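Local coordinates for protein kappa-carrageenase (Zobellia galactanivorans, PDB 5OCR) that probably hydrolyses kappa-carrageenan, a sulfated galactan of red algae, this chain being the family 16 glycoside hydrolase part of a longer protein, at residues A[104-109]-A[275-280]; A[122-127]-A[229-234]; A[137-142]-A[162-167]. All blocks are in the same frame, centred on the assembly; numbering follows the deposited sequence. Where two conformers were deposited one is given.

Contact 1 (A[104-109]-A[275-280]); sequences AKIQGA and MYVDYV. With MG (magnesium ion), chain F.
K105 CB lies over one face of the Y279 ring, a CH-pi contact 3.9 Å from the ring centroid. The Y279 hydroxyl is hydrogen-bonded to E103, and R281 makes a cation-pi contact with the ring. The Y276 ring edge meets Q107 O and G108 O, and F200 also packs on this side chain. K105 and Q107 lie on jelly-roll strand 100-107, antiparallel to strand 273-285, which carries Y276 and Y279. I106 pairs with V277 and Q107 with Y276. The Q107–Y276 pair is tied both ways, by Q107 N to Y276 O at 2.8 Å and Y276 N to Q107 O at 3.0 Å. At D278 the chain turns a corner, and the buried Y279 N is left without a partner. D278 N still bonds K105 O at 2.8 Å. The K105 side chain is extended, with CG anti to the backbone N (chi1 173°). It runs beside D278, pointing the same way, and NZ reaches OD2 in a 2.8 Å salt bridge nearly along the C-O axis. A methionine in its place would probably leave D278 OD2 without its charged partner and the carboxylate less firmly held beside the metal. On the sheet face carrying I106 and V277, I106 CG2 meets M275 CE. E30 O, G66 O and a water complete the magnesium site. D278 binds this ion twice, through O at 2.4 Å and OD1 at 2.5 Å.

Contact 2 (A[122-127]-A[229-234]); sequences YSDFDY and WHRPMN
R231 reaches across to the loop after strand 115-122 and crosses the D124 side chain at about a right angle. The site sits at the end of an antiparallel pairing in the jelly-roll, where Y122 and N234 form a hydrogen-bonded pair. In the conformer described, one of two deposited, R231 is bent at chi3 (43°), which turns its guanidinium toward the loop. NH2 makes a 2.6 Å salt bridge to D124 OD1, and the two planar groups are 32° apart. NE points at S123 OG at 3.3 Å, in the guanidinium plane and nearly straight. NH2 also bonds D124 O at 3.1 Å, but from above the carbonyl plane. D126 also crosses R231 at about a right angle, its carboxylate plane 65° from the guanidinium, with D126 CB 3.4 Å from R231 NH1. Its carboxylate makes no salt bridge here; OD1 bonds S128 instead. M233 CB and CG lie against the Y122 backbone, and the rest of the M233 side chain, SD and CE, turns from the 122-127 segment. A water links the two segments, accepting from D124 N and donating to P232 O. S123 OG donates to D124 O at 2.7 Å, in the carbonyl plane and on a lone pair, so that oxygen serves two donors.

Contact 3 (A[137-142]-A[162-167]); sequences SEIDVV and LNLHAV
H165 stands beside E138 on one face of an antiparallel strand pair, both side chains pointing the same way. Its CB packs 3.9 Å from E138 CB. CG comes next, opposite E138 CD. With CG anti to the carbonyl carbon (chi1 -60°), the imidazole lies along the carboxylate, the two planes 28° apart. CD2 touches both acids, at 3.5 Å from E138 OE2 and 3.3 Å from D140 OD2. At the tip, NE2 gives a weak, bent hydrogen bond to D140 OD2 at 3.1 Å. This oxygen lies at the edge of the ring, near its plane. A water also donates to D140 OD2 and accepts from N163 N, bridging the strands. The backbones are joined by E138 N to H165 O, H165 N to E138 O at 3.0 Å, and D140 N to N163 O at 2.9 Å. E138, D140 and E143 fit the ExDxxE signature of family 16 hydrolases, so this face probably belongs to the active site. V141 and V142 both face F119, a classic beta bulge, as expected of that signature. E138 OE1 is bonded to Y136, and OE2 to a glycerol, probably from the crystallisation liquor, which may still mark the pocket. On the opposite face I139 CG1 packs on L164 CD2 at 3.8 Å. There I139 reaches C205 and V207 of strand 200-207, and L164 reaches I212 and W214 of strand 211-216. Strand 115-122 flanks the pair, with W120 against the acids and L121 against I139, while P179 of a loop touches H165.

Overall arrangement
Contacts 2 and 3 touch, their centres 11 Å apart. S123 OG lies 2.9 Å from S137 N, and W229 NE1 lies 2.8 Å from H165 O; both are probable hydrogen bonds. The loop anchored by R231 therefore abuts the strands that carry the probable active-site acids. Contact 1 is more distant. Its centre lies 19 Å from that of contact 3 and 24 Å from that of contact 2, on the opposite side of the chain's centre from contact 2. Its magnesium ion thus sits well away from the E138 and D140 face. F119 of strand 115-122 links contacts 1 and 3, touching A104 and I106 as well as V141.

Contact 1 (A[104-109]-A[275-280])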
ATOM      1  N   ALA A 104       1.733  -4.491  -9.907  1.00 16.53           N
ATOM      2  CA  ALA A 104       1.064  -3.294 -10.356  1.00 16.86           C
ATOM      3  C   ALA A 104       2.045  -2.381 -10.987  1.00 17.29           C
ATOM      4  O   ALA A 104       3.243  -2.363 -10.641  1.00 18.18           O
ATOM      5  CB  ALA A 104       0.375  -2.654  -9.107  1.00 16.85           C
ATOM      6  N   LYS A 105       1.560  -1.692 -12.004  1.00 17.03           N
ATOM      7  CA  LYS A 105       2.399  -0.657 -12.681  1.00 16.90           C
ATOM      8  C   LYS A 105       1.907   0.727 -12.247  1.00 16.91           C
ATOM      9  O   LYS A 105       0.713   1.118 -12.452  1.00 17.34           O
ATOM     10  CB  LYS A 105       2.368  -0.894 -14.227  1.00 18.47           C
ATOM     11  CG  LYS A 105       3.070   0.239 -15.076  1.00 19.42           C
ATOM     12  CD  LYS A 105       2.952  -0.244 -16.525  1.00 22.07           C
ATOM     13  CE  LYS A 105       3.369   0.839 -17.465  1.00 25.88           C
ATOM     14  NZ  LYS A 105       2.985   0.242 -18.778  1.00 29.38           N
ATOM     15  N   ILE A 106       2.788   1.425 -11.547  1.00 16.04           N
ATOM     16  CA  ILE A 106       2.378   2.615 -10.772  1.00 16.83           C
ATOM     17  C   ILE A 106       3.290   3.796 -11.002  1.00 18.12           C
ATOM     18  O   ILE A 106       4.565   3.634 -11.062  1.00 18.60           O
ATOM     19  CB  ILE A 106       2.403   2.258  -9.236  1.00 17.20           C
ATOM     20  CG1 ILE A 106       1.350   1.164  -8.868  1.00 17.13           C
ATOM     21  CG2 ILE A 106       2.236   3.592  -8.369  1.00 16.34           C
ATOM     22  CD1 ILE A 106       1.646   0.537  -7.486  1.00 17.34           C
ATOM     23  N   GLN A 107       2.684   4.988 -11.125  1.00 17.93           N
ATOM     24  CA  GLN A 107       3.516   6.177 -11.032  1.00 17.40           C
ATOM     25  C   GLN A 107       3.102   6.963  -9.791  1.00 17.89           C
ATOM     26  O   GLN A 107       1.913   7.045  -9.463  1.00 17.69           O
ATOM     27  CB  GLN A 107       3.190   7.049 -12.274  1.00 18.00           C
ATOM     28  CG  GLN A 107       3.829   8.465 -12.213  1.00 19.32           C
ATOM     29  CD  GLN A 107       3.758   9.205 -13.552  1.00 21.92           C
ATOM     30  OE1 GLN A 107       3.910   8.615 -14.666  1.00 23.35           O
ATOM     31  NE2 GLN A 107       3.428  10.484 -13.472  1.00 25.09           N
ATOM     32  N   GLY A 108       4.092   7.531  -9.125  1.00 17.25           N
ATOM     33  CA  GLY A 108       3.849   8.244  -7.855  1.00 19.40           C
ATOM     34  C   GLY A 108       3.263   9.627  -8.075  1.00 20.13           C
ATOM     35  O   GLY A 108       2.748   9.965  -9.126  1.00 21.28           O
ATOM     36  N   ALA A 109       3.274  10.396  -7.000  1.00 21.74           N
ATOM     37  CA  ALA A 109       2.547  11.687  -6.940  1.00 21.77           C
ATOM     38  C   ALA A 109       3.461  12.901  -7.030  1.00 21.21           C
ATOM     39  O   ALA A 109       4.549  12.987  -6.394  1.00 20.99           O
ATOM     40  CB  ALA A 109       1.756  11.749  -5.607  1.00 22.41           C
ATOM     41  N   MET A 275      -1.754   9.638  -7.411  1.00 20.19           N
ATOM     42  CA  MET A 275      -0.998   8.487  -7.992  1.00 19.28           C
ATOM     43  C   MET A 275      -1.742   7.915  -9.187  1.00 19.69           C
ATOM     44  O   MET A 275      -2.952   8.091  -9.312  1.00 19.52           O
ATOM     45  CB  MET A 275      -0.710   7.346  -6.954  1.00 18.72           C
ATOM     46  CG  MET A 275      -2.027   6.731  -6.438  1.00 18.90           C
ATOM     47  SD  MET A 275      -1.737   5.494  -5.165  1.00 19.35           S
ATOM     48  CE  MET A 275      -1.093   4.127  -6.112  1.00 20.06           C
ATOM     49  N   TYR A 276      -1.033   7.167 -10.027  1.00 17.68           N
ATOM     50  CA  TYR A 276      -1.642   6.603 -11.246  1.00 18.80           C
ATOM     51  C   TYR A 276      -1.289   5.136 -11.352  1.00 18.77           C
ATOM     52  O   TYR A 276      -0.111   4.713 -11.080  1.00 19.73           O
ATOM     53  CB  TYR A 276      -1.032   7.319 -12.494  1.00 19.13           C
ATOM     54  CG  TYR A 276      -1.358   8.774 -12.448  1.00 21.34           C
ATOM     55  CD1 TYR A 276      -2.569   9.226 -13.007  1.00 22.95           C
ATOM     56  CD2 TYR A 276      -0.487   9.702 -11.853  1.00 22.16           C
ATOM     57  CE1 TYR A 276      -2.890  10.616 -12.947  1.00 25.02           C
ATOM     58  CE2 TYR A 276      -0.821  11.083 -11.777  1.00 26.12           C
ATOM     59  CZ  TYR A 276      -2.019  11.492 -12.330  1.00 26.78           C
ATOM     60  OH  TYR A 276      -2.307  12.826 -12.311  1.00 31.35           O
ATOM     61  N   VAL A 277      -2.241   4.329 -11.786  1.00 18.37           N
ATOM     62  CA  VAL A 277      -1.988   2.912 -11.911  1.00 18.45           C
ATOM     63  C   VAL A 277      -2.413   2.471 -13.337  1.00 18.58           C
ATOM     64  O   VAL A 277      -3.607   2.625 -13.715  1.00 18.53           O
ATOM     65  CB  VAL A 277      -2.828   2.132 -10.877  1.00 18.01           C
ATOM     66  CG1 VAL A 277      -2.499   0.640 -10.980  1.00 18.61           C
ATOM     67  CG2 VAL A 277      -2.621   2.611  -9.414  1.00 19.13           C
ATOM     68  N   ASP A 278      -1.486   1.868 -14.086  1.00 17.99           N
ATOM     69  CA  ASP A 278      -1.802   1.370 -15.406  1.00 19.27           C
ATOM     70  C   ASP A 278      -2.430   0.010 -15.311  1.00 18.16           C
ATOM     71  O   ASP A 278      -3.361  -0.280 -16.073  1.00 19.56           O
ATOM     72  CB  ASP A 278      -0.477   1.361 -16.233  1.00 20.50           C
ATOM     73  CG  ASP A 278      -0.692   1.069 -17.762  1.00 24.44           C
ATOM     74  OD1 ASP A 278      -1.804   1.174 -18.261  1.00 24.34           O
ATOM     75  OD2 ASP A 278       0.272   0.631 -18.389  1.00 29.25           O
ATOM     76  N   TYR A 279      -1.995  -0.855 -14.429  1.00 17.40           N
ATOM     77  CA  TYR A 279      -2.703  -2.162 -14.265  1.00 16.84           C
ATOM     78  C   TYR A 279      -2.378  -2.728 -12.891  1.00 17.06           C
ATOM     79  O   TYR A 279      -1.396  -2.309 -12.237  1.00 17.18           O
ATOM     80  CB  TYR A 279      -2.294  -3.166 -15.375  1.00 17.49           C
ATOM     81  CG  TYR A 279      -0.849  -3.652 -15.326  1.00 18.61           C
ATOM     82  CD1 TYR A 279      -0.351  -4.480 -14.287  1.00 18.62           C
ATOM     83  CD2 TYR A 279       0.013  -3.279 -16.343  1.00 19.39           C
ATOM     84  CE1 TYR A 279       0.974  -4.919 -14.297  1.00 19.73           C
ATOM     85  CE2 TYR A 279       1.344  -3.678 -16.343  1.00 19.96           C
ATOM     86  CZ  TYR A 279       1.818  -4.517 -15.320  1.00 20.81           C
ATOM     87  OH  TYR A 279       3.117  -4.970 -15.321  1.00 20.38           O
ATOM     88  N   VAL A 280      -3.222  -3.682 -12.494  1.00 16.70           N
ATOM     89  CA  VAL A 280      -2.922  -4.569 -11.386  1.00 16.36           C
ATOM     90  C   VAL A 280      -3.206  -5.941 -11.872  1.00 17.10           C
ATOM     91  O   VAL A 280      -4.248  -6.201 -12.554  1.00 17.97           O
ATOM     92  CB  VAL A 280      -3.663  -4.210 -10.101  1.00 17.01           C
ATOM     93  CG1 VAL A 280      -5.215  -4.167 -10.333  1.00 17.47           C
ATOM     94  CG2 VAL A 280      -3.274  -5.216  -8.983  1.00 16.31           C
TER
HETATM   95 MG    MG F 402      -4.123   0.240 -18.274  1.00 17.94          MG
HETATM   96  O   HOH W   1      -4.635   0.033 -20.616  1.00 30.53           O

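Contact 2 (A[122-127]-A[229-234])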
ATOM      1  N   TYR A 122      -3.596  -7.108   2.648  1.00 17.42           N
ATOM      2  CA  TYR A 122      -3.781  -7.120   4.085  1.00 18.77           C
ATOM      3  C   TYR A 122      -5.022  -7.942   4.423  1.00 19.67           C
ATOM      4  O   TYR A 122      -5.940  -8.073   3.603  1.00 20.23           O
ATOM      5  CB  TYR A 122      -3.876  -5.730   4.727  1.00 19.99           C
ATOM      6  CG  TYR A 122      -5.176  -4.995   4.541  1.00 20.94           C
ATOM      7  CD1 TYR A 122      -5.546  -4.489   3.283  1.00 21.79           C
ATOM      8  CD2 TYR A 122      -5.990  -4.772   5.619  1.00 22.90           C
ATOM      9  CE1 TYR A 122      -6.735  -3.773   3.103  1.00 23.14           C
ATOM     10  CE2 TYR A 122      -7.154  -4.050   5.477  1.00 24.44           C
ATOM     11  CZ  TYR A 122      -7.537  -3.573   4.217  1.00 24.23           C
ATOM     12  OH  TYR A 122      -8.735  -2.901   4.143  1.00 25.09           O
ATOM     13  N   SER A 123      -4.969  -8.552   5.623  1.00 19.82           N
ATOM     14  CA  SER A 123      -6.132  -9.361   6.103  1.00 19.76           C
ATOM     15  C   SER A 123      -7.021  -8.652   7.055  1.00 21.87           C
ATOM     16  O   SER A 123      -6.771  -7.534   7.461  1.00 22.36           O
ATOM     17  CB  SER A 123      -5.677 -10.556   6.914  1.00 19.80           C
ATOM     18  OG  SER A 123      -4.922 -10.164   8.072  1.00 20.40           O
ATOM     19  N   ASP A 124      -8.104  -9.354   7.446  1.00 21.44           N
ATOM     20  CA  ASP A 124      -8.798  -8.829   8.613  1.00 24.19           C
ATOM     21  C   ASP A 124      -8.050  -9.169   9.903  1.00 23.03           C
ATOM     22  O   ASP A 124      -6.929  -9.692   9.871  1.00 22.94           O
ATOM     23  CB  ASP A 124     -10.275  -9.246   8.630  1.00 27.84           C
ATOM     24  CG  ASP A 124     -10.477 -10.746   8.759  1.00 31.94           C
ATOM     25  OD1 ASP A 124      -9.520 -11.508   9.051  1.00 32.03           O
ATOM     26  OD2 ASP A 124     -11.652 -11.195   8.572  1.00 37.10           O
ATOM     27  N   PHE A 125      -8.617  -8.756  11.028  1.00 23.52           N
ATOM     28  CA  PHE A 125      -8.008  -9.074  12.343  1.00 23.94           C
ATOM     29  C   PHE A 125      -8.792 -10.218  12.905  1.00 26.90           C
ATOM     30  O   PHE A 125     -10.029 -10.104  13.077  1.00 27.36           O
ATOM     31  CB  PHE A 125      -8.115  -7.824  13.255  1.00 24.31           C
ATOM     32  CG  PHE A 125      -7.130  -6.711  12.887  1.00 24.46           C
ATOM     33  CD1 PHE A 125      -5.940  -6.523  13.613  1.00 25.64           C
ATOM     34  CD2 PHE A 125      -7.404  -5.837  11.832  1.00 26.84           C
ATOM     35  CE1 PHE A 125      -5.006  -5.548  13.265  1.00 23.94           C
ATOM     36  CE2 PHE A 125      -6.472  -4.842  11.487  1.00 25.42           C
ATOM     37  CZ  PHE A 125      -5.273  -4.682  12.209  1.00 24.21           C
ATOM     38  N   ASP A 126      -8.106 -11.312  13.231  1.00 26.38           N
ATOM     39  CA  ASP A 126      -8.797 -12.445  13.908  1.00 25.80           C
ATOM     40  C   ASP A 126      -8.131 -12.598  15.292  1.00 28.17           C
ATOM     41  O   ASP A 126      -7.070 -13.236  15.441  1.00 24.06           O
ATOM     42  CB  ASP A 126      -8.693 -13.718  13.055  1.00 27.39           C
ATOM     43  CG  ASP A 126      -9.525 -14.875  13.629  1.00 29.24           C
ATOM     44  OD1 ASP A 126     -10.071 -14.669  14.740  1.00 27.84           O
ATOM     45  OD2 ASP A 126      -9.508 -15.974  12.999  1.00 30.75           O
ATOM     46  N   TYR A 127      -8.756 -11.958  16.292  1.00 29.73           N
ATOM     47  CA  TYR A 127      -8.260 -11.984  17.665  1.00 30.34           C
ATOM     48  C   TYR A 127      -8.623 -13.227  18.395  1.00 28.87           C
ATOM     49  O   TYR A 127      -8.205 -13.361  19.544  1.00 31.35           O
ATOM     50  CB  TYR A 127      -8.702 -10.769  18.477  1.00 29.37           C
ATOM     51  CG  TYR A 127      -7.885  -9.539  18.171  1.00 30.60           C
ATOM     52  CD1 TYR A 127      -6.701  -9.251  18.875  1.00 29.49           C
ATOM     53  CD2 TYR A 127      -8.307  -8.637  17.175  1.00 28.74           C
ATOM     54  CE1 TYR A 127      -5.936  -8.118  18.612  1.00 32.35           C
ATOM     55  CE2 TYR A 127      -7.526  -7.539  16.887  1.00 30.40           C
ATOM     56  CZ  TYR A 127      -6.351  -7.265  17.608  1.00 29.25           C
ATOM     57  OH  TYR A 127      -5.596  -6.166  17.257  1.00 31.32           O
ATOM     58  N   TRP A 229       2.756 -14.678   7.385  1.00 22.91           N
ATOM     59  CA  TRP A 229       1.907 -14.143   6.319  1.00 20.71           C
ATOM     60  C   TRP A 229       1.194 -15.224   5.544  1.00 21.64           C
ATOM     61  O   TRP A 229       1.423 -15.439   4.310  1.00 20.12           O
ATOM     62  CB  TRP A 229       2.743 -13.178   5.421  1.00 19.66           C
ATOM     63  CG  TRP A 229       3.237 -12.095   6.303  1.00 19.62           C
ATOM     64  CD1 TRP A 229       2.549 -10.922   6.633  1.00 19.23           C
ATOM     65  CD2 TRP A 229       4.494 -12.062   7.061  1.00 18.86           C
ATOM     66  NE1 TRP A 229       3.271 -10.186   7.544  1.00 18.75           N
ATOM     67  CE2 TRP A 229       4.447 -10.855   7.874  1.00 19.19           C
ATOM     68  CE3 TRP A 229       5.623 -12.934   7.176  1.00 19.43           C
ATOM     69  CZ2 TRP A 229       5.522 -10.524   8.772  1.00 18.89           C
ATOM     70  CZ3 TRP A 229       6.679 -12.592   8.094  1.00 19.04           C
ATOM     71  CH2 TRP A 229       6.606 -11.427   8.834  1.00 20.09           C
ATOM     72  N   HIS A 230       0.335 -15.927   6.299  1.00 22.29           N
ATOM     73  CA  HIS A 230      -0.376 -17.064   5.794  1.00 22.41           C
ATOM     74  C   HIS A 230      -1.842 -16.865   5.903  1.00 23.00           C
ATOM     75  O   HIS A 230      -2.565 -17.875   5.862  1.00 26.29           O
ATOM     76  CB  HIS A 230       0.033 -18.365   6.515  1.00 23.86           C
ATOM     77  CG  HIS A 230       1.548 -18.583   6.527  1.00 23.41           C
ATOM     78  ND1 HIS A 230       2.192 -19.075   5.471  1.00 22.58           N
ATOM     79  CD2 HIS A 230       2.519 -18.328   7.496  1.00 23.58           C
ATOM     80  CE1 HIS A 230       3.506 -19.192   5.736  1.00 21.12           C
ATOM     81  NE2 HIS A 230       3.719 -18.697   6.956  1.00 22.21           N
ATOM     82  N   ARG A 231      -2.330 -15.648   6.112  1.00 21.78           N
ATOM     83  CA  ARG A 231      -3.793 -15.441   6.225  0.50 21.95           C
ATOM     84  C   ARG A 231      -4.313 -14.919   4.860  1.00 21.09           C
ATOM     85  O   ARG A 231      -3.545 -14.359   4.087  1.00 21.88           O
ATOM     86  CB  ARG A 231      -4.071 -14.389   7.306  0.50 23.75           C
ATOM     87  CG  ARG A 231      -3.680 -14.855   8.716  0.50 25.00           C
ATOM     88  CD  ARG A 231      -3.936 -13.752   9.738  0.50 26.72           C
ATOM     89  NE  ARG A 231      -5.186 -13.053   9.587  0.50 29.38           N
ATOM     90  CZ  ARG A 231      -6.343 -13.492  10.079  0.50 30.49           C
ATOM     91  NH1 ARG A 231      -6.382 -14.628  10.752  0.50 30.28           N
ATOM     92  NH2 ARG A 231      -7.446 -12.775   9.928  0.50 30.64           N
ATOM     93  N   PRO A 232      -5.611 -15.071   4.571  1.00 20.69           N
ATOM     94  CA  PRO A 232      -6.154 -14.499   3.308  1.00 20.68           C
ATOM     95  C   PRO A 232      -6.131 -12.961   3.374  1.00 19.25           C
ATOM     96  O   PRO A 232      -6.429 -12.367   4.431  1.00 21.15           O
ATOM     97  CB  PRO A 232      -7.641 -14.968   3.301  1.00 19.44           C
ATOM     98  CG  PRO A 232      -7.626 -16.226   4.221  1.00 20.30           C
ATOM     99  CD  PRO A 232      -6.635 -15.859   5.330  1.00 21.00           C
ATOM    100  N   MET A 233      -5.655 -12.356   2.286  1.00 19.17           N
ATOM    101  CA  MET A 233      -5.453 -10.889   2.239  1.00 18.77           C
ATOM    102  C   MET A 233      -6.119 -10.311   1.005  1.00 18.02           C
ATOM    103  O   MET A 233      -6.147 -10.953  -0.068  1.00 17.77           O
ATOM    104  CB  MET A 233      -3.938 -10.623   2.092  1.00 19.46           C
ATOM    105  CG  MET A 233      -3.243 -10.955   3.465  1.00 19.47           C
ATOM    106  SD  MET A 233      -1.438 -10.850   3.295  1.00 24.14           S
ATOM    107  CE  MET A 233      -1.074 -12.242   2.279  1.00 23.39           C
ATOM    108  N   ASN A 234      -6.603  -9.080   1.145  1.00 18.09           N
ATOM    109  CA  ASN A 234      -7.192  -8.306   0.039  1.00 18.49           C
ATOM    110  C   ASN A 234      -6.135  -7.508  -0.677  1.00 18.36           C
ATOM    111  O   ASN A 234      -5.142  -7.091  -0.059  1.00 19.55           O
ATOM    112  CB  ASN A 234      -8.282  -7.367   0.499  1.00 19.66           C
ATOM    113  CG  ASN A 234      -9.389  -8.091   1.253  1.00 20.20           C
ATOM    114  OD1 ASN A 234      -9.244  -8.393   2.439  1.00 22.33           O
ATOM    115  ND2 ASN A 234     -10.468  -8.351   0.583  1.00 19.73           N
TER
HETATM  116  O   HOH W   2      -8.725 -11.763   5.772  1.00 20.92           O

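Contact 3 (A[137-142]-A[162-167])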
ATOM      1  N   SER A 137      -2.229 -10.104   9.040  1.00 19.49           N
ATOM      2  CA  SER A 137      -1.082 -10.260   8.094  0.50 19.39           C
ATOM      3  C   SER A 137      -1.111  -9.089   7.096  1.00 19.07           C
ATOM      4  O   SER A 137      -2.215  -8.873   6.471  1.00 19.22           O
ATOM      5  CB  SER A 137      -1.309 -11.547   7.261  0.50 19.52           C
ATOM      6  OG  SER A 137      -0.941 -12.665   8.031  0.50 20.45           O
ATOM      7  N   GLU A 138       0.035  -8.415   6.871  1.00 18.43           N
ATOM      8  CA  GLU A 138       0.065  -7.341   5.893  1.00 17.87           C
ATOM      9  C   GLU A 138       1.405  -7.497   5.141  1.00 17.99           C
ATOM     10  O   GLU A 138       2.417  -7.554   5.777  1.00 17.40           O
ATOM     11  CB  GLU A 138       0.036  -6.002   6.577  1.00 18.24           C
ATOM     12  CG  GLU A 138       0.197  -4.868   5.557  1.00 19.85           C
ATOM     13  CD  GLU A 138       0.132  -3.505   6.235  1.00 20.62           C
ATOM     14  OE1 GLU A 138      -0.584  -3.407   7.281  1.00 20.58           O
ATOM     15  OE2 GLU A 138       0.752  -2.522   5.714  1.00 20.37           O
ATOM     16  N   ILE A 139       1.352  -7.524   3.819  1.00 16.49           N
ATOM     17  CA  ILE A 139       2.542  -7.462   2.967  1.00 16.81           C
ATOM     18  C   ILE A 139       2.479  -6.162   2.139  1.00 16.95           C
ATOM     19  O   ILE A 139       1.579  -5.964   1.281  1.00 17.27           O
ATOM     20  CB  ILE A 139       2.542  -8.692   1.975  1.00 16.92           C
ATOM     21  CG1 ILE A 139       2.544 -10.019   2.772  1.00 17.60           C
ATOM     22  CG2 ILE A 139       3.785  -8.509   1.037  1.00 16.56           C
ATOM     23  CD1 ILE A 139       2.541 -11.249   1.862  1.00 18.57           C
ATOM     24  N   ASP A 140       3.475  -5.303   2.322  1.00 16.95           N
ATOM     25  CA  ASP A 140       3.545  -4.063   1.500  1.00 16.89           C
ATOM     26  C   ASP A 140       4.368  -4.414   0.281  1.00 17.28           C
ATOM     27  O   ASP A 140       5.549  -4.654   0.401  1.00 17.86           O
ATOM     28  CB  ASP A 140       4.167  -2.923   2.315  1.00 18.19           C
ATOM     29  CG  ASP A 140       3.341  -2.530   3.435  1.00 20.64           C
ATOM     30  OD1 ASP A 140       2.118  -2.876   3.493  1.00 19.76           O
ATOM     31  OD2 ASP A 140       3.889  -1.952   4.332  1.00 19.88           O
ATOM     32  N   VAL A 141       3.750  -4.437  -0.892  1.00 16.13           N
ATOM     33  CA  VAL A 141       4.542  -4.679  -2.060  1.00 16.04           C
ATOM     34  C   VAL A 141       5.442  -3.485  -2.379  1.00 16.87           C
ATOM     35  O   VAL A 141       6.628  -3.653  -2.694  1.00 16.99           O
ATOM     36  CB  VAL A 141       3.654  -4.963  -3.272  1.00 16.30           C
ATOM     37  CG1 VAL A 141       4.612  -5.195  -4.504  1.00 17.11           C
ATOM     38  CG2 VAL A 141       2.710  -6.138  -2.919  1.00 17.00           C
ATOM     39  N   VAL A 142       4.892  -2.264  -2.199  1.00 16.03           N
ATOM     40  CA  VAL A 142       5.744  -1.081  -2.178  1.00 15.73           C
ATOM     41  C   VAL A 142       5.021   0.072  -1.514  1.00 15.90           C
ATOM     42  O   VAL A 142       3.753   0.190  -1.525  1.00 15.56           O
ATOM     43  CB  VAL A 142       6.162  -0.634  -3.594  1.00 15.46           C
ATOM     44  CG1 VAL A 142       5.050   0.030  -4.377  1.00 15.49           C
ATOM     45  CG2 VAL A 142       7.357   0.307  -3.479  1.00 16.05           C
ATOM     46  N   LEU A 162       9.389  -1.680   1.468  1.00 18.14           N
ATOM     47  CA  LEU A 162       8.757  -2.876   0.977  1.00 17.00           C
ATOM     48  C   LEU A 162       8.563  -3.776   2.204  1.00 17.84           C
ATOM     49  O   LEU A 162       9.025  -4.899   2.221  1.00 19.04           O
ATOM     50  CB  LEU A 162       9.516  -3.569  -0.180  1.00 16.99           C
ATOM     51  CG  LEU A 162      10.043  -2.627  -1.287  1.00 17.11           C
ATOM     52  CD1 LEU A 162      11.496  -2.188  -1.004  1.00 18.00           C
ATOM     53  CD2 LEU A 162      10.081  -3.444  -2.567  1.00 18.00           C
ATOM     54  N   ASN A 163       7.756  -3.359   3.190  1.00 17.57           N
ATOM     55  CA  ASN A 163       7.818  -3.977   4.526  1.00 17.14           C
ATOM     56  C   ASN A 163       6.725  -4.986   4.829  1.00 17.27           C
ATOM     57  O   ASN A 163       5.754  -5.005   4.108  1.00 17.96           O
ATOM     58  CB  ASN A 163       7.603  -2.863   5.564  1.00 17.83           C
ATOM     59  CG  ASN A 163       8.766  -1.911   5.563  1.00 19.10           C
ATOM     60  OD1 ASN A 163       9.882  -2.308   5.249  1.00 20.08           O
ATOM     61  ND2 ASN A 163       8.558  -0.711   6.015  1.00 19.70           N
ATOM     62  N   LEU A 164       6.990  -5.867   5.794  1.00 16.49           N
ATOM     63  CA  LEU A 164       5.946  -6.763   6.296  1.00 16.75           C
ATOM     64  C   LEU A 164       5.462  -6.313   7.667  1.00 17.45           C
ATOM     65  O   LEU A 164       6.251  -5.825   8.473  1.00 17.48           O
ATOM     66  CB  LEU A 164       6.535  -8.140   6.563  1.00 16.44           C
ATOM     67  CG  LEU A 164       7.032  -8.821   5.274  1.00 17.19           C
ATOM     68  CD1 LEU A 164       7.931 -10.032   5.580  1.00 17.74           C
ATOM     69  CD2 LEU A 164       5.945  -9.122   4.288  1.00 17.72           C
ATOM     70  N   HIS A 165       4.181  -6.557   7.957  1.00 17.35           N
ATOM     71  CA  HIS A 165       3.620  -6.150   9.273  1.00 18.84           C
ATOM     72  C   HIS A 165       2.741  -7.305   9.696  1.00 18.91           C
ATOM     73  O   HIS A 165       2.115  -7.954   8.874  1.00 17.92           O
ATOM     74  CB  HIS A 165       2.712  -4.929   9.181  1.00 19.47           C
ATOM     75  CG  HIS A 165       3.372  -3.694   8.656  1.00 20.53           C
ATOM     76  ND1 HIS A 165       3.744  -2.652   9.479  1.00 20.69           N
ATOM     77  CD2 HIS A 165       3.738  -3.335   7.356  1.00 21.05           C
ATOM     78  CE1 HIS A 165       4.313  -1.686   8.727  1.00 21.32           C
ATOM     79  NE2 HIS A 165       4.293  -2.109   7.419  1.00 21.90           N
ATOM     80  N   ALA A 166       2.737  -7.587  10.997  1.00 19.07           N
ATOM     81  CA  ALA A 166       1.744  -8.546  11.514  1.00 19.42           C
ATOM     82  C   ALA A 166       1.322  -8.235  12.941  1.00 19.72           C
ATOM     83  O   ALA A 166       1.958  -7.526  13.642  1.00 18.66           O
ATOM     84  CB  ALA A 166       2.330  -9.967  11.502  1.00 19.30           C
ATOM     85  N   VAL A 167       0.215  -8.861  13.383  1.00 18.79           N
ATOM     86  CA  VAL A 167      -0.069  -8.891  14.823  1.00 19.06           C
ATOM     87  C   VAL A 167      -0.123 -10.373  15.143  1.00 18.70           C
ATOM     88  O   VAL A 167      -0.672 -11.137  14.351  1.00 18.95           O
ATOM     89  CB  VAL A 167      -1.498  -8.330  15.057  1.00 18.75           C
ATOM     90  CG1 VAL A 167      -1.948  -8.484  16.544  1.00 19.29           C
ATOM     91  CG2 VAL A 167      -1.502  -6.843  14.671  1.00 20.25           C
TER
HETATM   92  O   HOH W   3       6.470  -0.811   2.890  1.00 21.98           O